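Local structure of probable transcriptional regulator, AsnC family (Thermus thermophilus, 2DJW) at residues 51-55 / 56-60. The protein is a stand-alone RAM-domain protein of the AsnC family, of unknown function, that can bind zinc and may take part in sequence-specific DNA binding. Residues are numbered along the deposited sequence; the frame is centred on the assembly and turned at random.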
ATOM      1  N   GLU A  51       9.216   1.229  29.243  1.00 47.89           N
ATOM      2  CA  GLU A  51      10.600   1.541  28.929  1.00 47.75           C
ATOM      3  C   GLU A  51      10.822   1.758  27.429  1.00 47.59           C
ATOM      4  O   GLU A  51      11.871   2.279  27.015  1.00 47.58           O
ATOM      5  CB  GLU A  51      11.567   0.483  29.485  1.00 47.37           C
ATOM      6  CG  GLU A  51      12.963   1.071  29.675  1.00 48.28           C
ATOM      7  CD  GLU A  51      14.038   0.071  30.004  1.00 47.81           C
ATOM      8  OE1 GLU A  51      15.083   0.506  30.510  1.00 49.58           O
ATOM      9  OE2 GLU A  51      13.870  -1.128  29.749  1.00 48.48           O
ATOM     10  N   LEU A  52       9.833   1.369  26.625  1.00 47.18           N
ATOM     11  CA  LEU A  52       9.829   1.678  25.196  1.00 46.85           C
ATOM     12  C   LEU A  52       9.886   3.185  24.917  1.00 46.99           C
ATOM     13  O   LEU A  52      10.436   3.603  23.906  1.00 46.45           O
ATOM     14  CB  LEU A  52       8.584   1.092  24.526  1.00 46.52           C
ATOM     15  CG  LEU A  52       8.644  -0.140  23.624  1.00 46.49           C
ATOM     16  CD1 LEU A  52       7.276  -0.378  23.000  1.00 46.18           C
ATOM     17  CD2 LEU A  52       9.715  -0.032  22.541  1.00 42.99           C
ATOM     18  N   ASP A  53       9.281   3.987  25.792  1.00 47.43           N
ATOM     19  CA  ASP A  53       9.359   5.441  25.678  1.00 48.38           C
ATOM     20  C   ASP A  53      10.819   5.925  25.726  1.00 48.82           C
ATOM     21  O   ASP A  53      11.234   6.763  24.914  1.00 48.82           O
ATOM     22  CB  ASP A  53       8.543   6.123  26.778  1.00 48.65           C
ATOM     23  CG  ASP A  53       8.223   7.587  26.454  1.00 49.34           C
ATOM     24  OD1 ASP A  53       7.620   7.867  25.390  1.00 49.99           O
ATOM     25  OD2 ASP A  53       8.564   8.461  27.270  1.00 50.67           O
ATOM     26  N   ASP A  54      11.591   5.362  26.658  1.00 48.88           N
ATOM     27  CA  ASP A  54      13.011   5.648  26.786  1.00 48.98           C
ATOM     28  C   ASP A  54      13.826   5.327  25.535  1.00 48.35           C
ATOM     29  O   ASP A  54      14.692   6.116  25.147  1.00 48.28           O
ATOM     30  CB  ASP A  54      13.586   4.921  28.003  1.00 49.70           C
ATOM     31  CG  ASP A  54      12.782   5.180  29.271  1.00 52.20           C
ATOM     32  OD1 ASP A  54      12.132   6.254  29.366  1.00 54.56           O
ATOM     33  OD2 ASP A  54      12.783   4.302  30.167  1.00 55.01           O
ATOM     34  N   VAL A  55      13.553   4.181  24.906  1.00 47.65           N
ATOM     35  CA  VAL A  55      14.321   3.750  23.733  1.00 46.93           C
ATOM     36  C   VAL A  55      13.852   4.357  22.434  1.00 46.52           C
ATOM     37  O   VAL A  55      14.675   4.772  21.627  1.00 46.41           O
ATOM     38  CB  VAL A  55      14.586   2.171  23.643  1.00 46.95           C
ATOM     39  CG1 VAL A  55      13.711   1.392  24.563  1.00 47.11           C
ATOM     40  CG2 VAL A  55      14.486   1.645  22.214  1.00 46.93           C
ATOM     41  N   VAL A  56      12.536   4.422  22.234  1.00 46.58           N
ATOM     42  CA  VAL A  56      11.983   4.879  20.952  1.00 46.49           C
ATOM     43  C   VAL A  56      11.744   6.384  20.948  1.00 46.88           C
ATOM     44  O   VAL A  56      12.355   7.091  20.148  1.00 46.89           O
ATOM     45  CB  VAL A  56      10.688   4.118  20.517  1.00 46.52           C
ATOM     46  CG1 VAL A  56      10.232   4.587  19.143  1.00 45.66           C
ATOM     47  CG2 VAL A  56      10.899   2.607  20.500  1.00 45.43           C
ATOM     48  N   THR A  57      10.869   6.875  21.830  1.00 47.26           N
ATOM     49  CA  THR A  57      10.452   8.282  21.787  1.00 47.72           C
ATOM     50  C   THR A  57      11.542   9.266  22.246  1.00 47.71           C
ATOM     51  O   THR A  57      11.722  10.304  21.642  1.00 47.42           O
ATOM     52  CB  THR A  57       9.157   8.527  22.582  1.00 47.81           C
ATOM     53  OG1 THR A  57       8.192   7.527  22.248  1.00 49.89           O
ATOM     54  CG2 THR A  57       8.565   9.919  22.283  1.00 47.17           C
ATOM     55  N   GLN A  58      12.254   8.935  23.316  1.00 48.44           N
ATOM     56  CA  GLN A  58      13.282   9.832  23.839  1.00 49.08           C
ATOM     57  C   GLN A  58      14.636   9.461  23.274  1.00 49.04           C
ATOM     58  O   GLN A  58      15.560  10.270  23.288  1.00 49.70           O
ATOM     59  CB  GLN A  58      13.351   9.811  25.381  1.00 48.98           C
ATOM     60  CG  GLN A  58      12.016   9.776  26.154  1.00 49.66           C
ATOM     61  CD  GLN A  58      11.097  10.983  25.935  1.00 51.98           C
ATOM     62  OE1 GLN A  58       9.900  10.913  26.233  1.00 52.25           O
ATOM     63  NE2 GLN A  58      11.648  12.090  25.421  1.00 53.29           N
ATOM     64  N   GLY A  59      14.750   8.234  22.772  1.00 49.05           N
ATOM     65  CA  GLY A  59      16.047   7.644  22.417  1.00 48.11           C
ATOM     66  C   GLY A  59      16.329   7.612  20.930  1.00 47.65           C
ATOM     67  O   GLY A  59      17.300   8.196  20.483  1.00 47.97           O
ATOM     68  N   ILE A  60      15.493   6.923  20.161  1.00 47.14           N
ATOM     69  CA  ILE A  60      15.680   6.853  18.706  1.00 46.42           C
ATOM     70  C   ILE A  60      15.096   8.089  18.023  1.00 46.91           C
ATOM     71  O   ILE A  60      15.732   8.684  17.135  1.00 46.68           O
ATOM     72  CB  ILE A  60      15.075   5.535  18.076  1.00 45.77           C
ATOM     73  CG1 ILE A  60      15.878   4.310  18.510  1.00 45.80           C
ATOM     74  CG2 ILE A  60      15.008   5.626  16.556  1.00 43.43           C
ATOM     75  CD1 ILE A  60      15.254   2.969  18.188  1.00 45.85           C
TER
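Asp53 meets Thr57, and Leu52 meets Val56, within helix 52-60, the second helix of a ferredoxin-like alpha+beta (βαββαβ) RAM domain. The backbone bonds mix alpha-type and wider pi-type turns. Val56 N donates to Leu52 O at 2.8 Å, the i to i+4 spacing of an alpha-helix, whereas Gln58 N reaches back five residues to Asp53 O with a C=O...N angle of 173°, a pi-type turn. A second five-residue step joins Ile60 N to Val55 O at 2.7 Å, but its N-H...O angle of 130° makes it clearly bent, and the same Ile60 N is shared with Val56 O in a weak second bond.

The polar pair lies on a flank facing other subunits. A chi1 of -162° sets the Asp53 carboxylate opposite its own amide nitrogen, which brings OD1 to Thr57 OG1 for a weak hydrogen bond of 3.2 Å, donated by the hydroxyl. Phe75 of a second subunit packs on both residues, and Arg76 of that subunit makes a long, weak ion pair with Asp53 OD2. Replacing Asp53 by alanine removes the carboxylate, and the Thr57 hydroxyl would probably lose this acceptor, while Arg76 of the second subunit would lose its weak, distant countercharge. The next residue, Asp54, is a zinc ligand in a structure of this protein, although no zinc is bound to this chain.

On the face toward its own sheet, Leu52 and Val56 touch Thr71 of strand 66-77, while Val55 touches Val44 and Leu46 of strand 40-46. The Leu52 and Val56 side chains lie alongside each other in a common direction, with Leu52 CD2 3.5 Å from Val56 CG2.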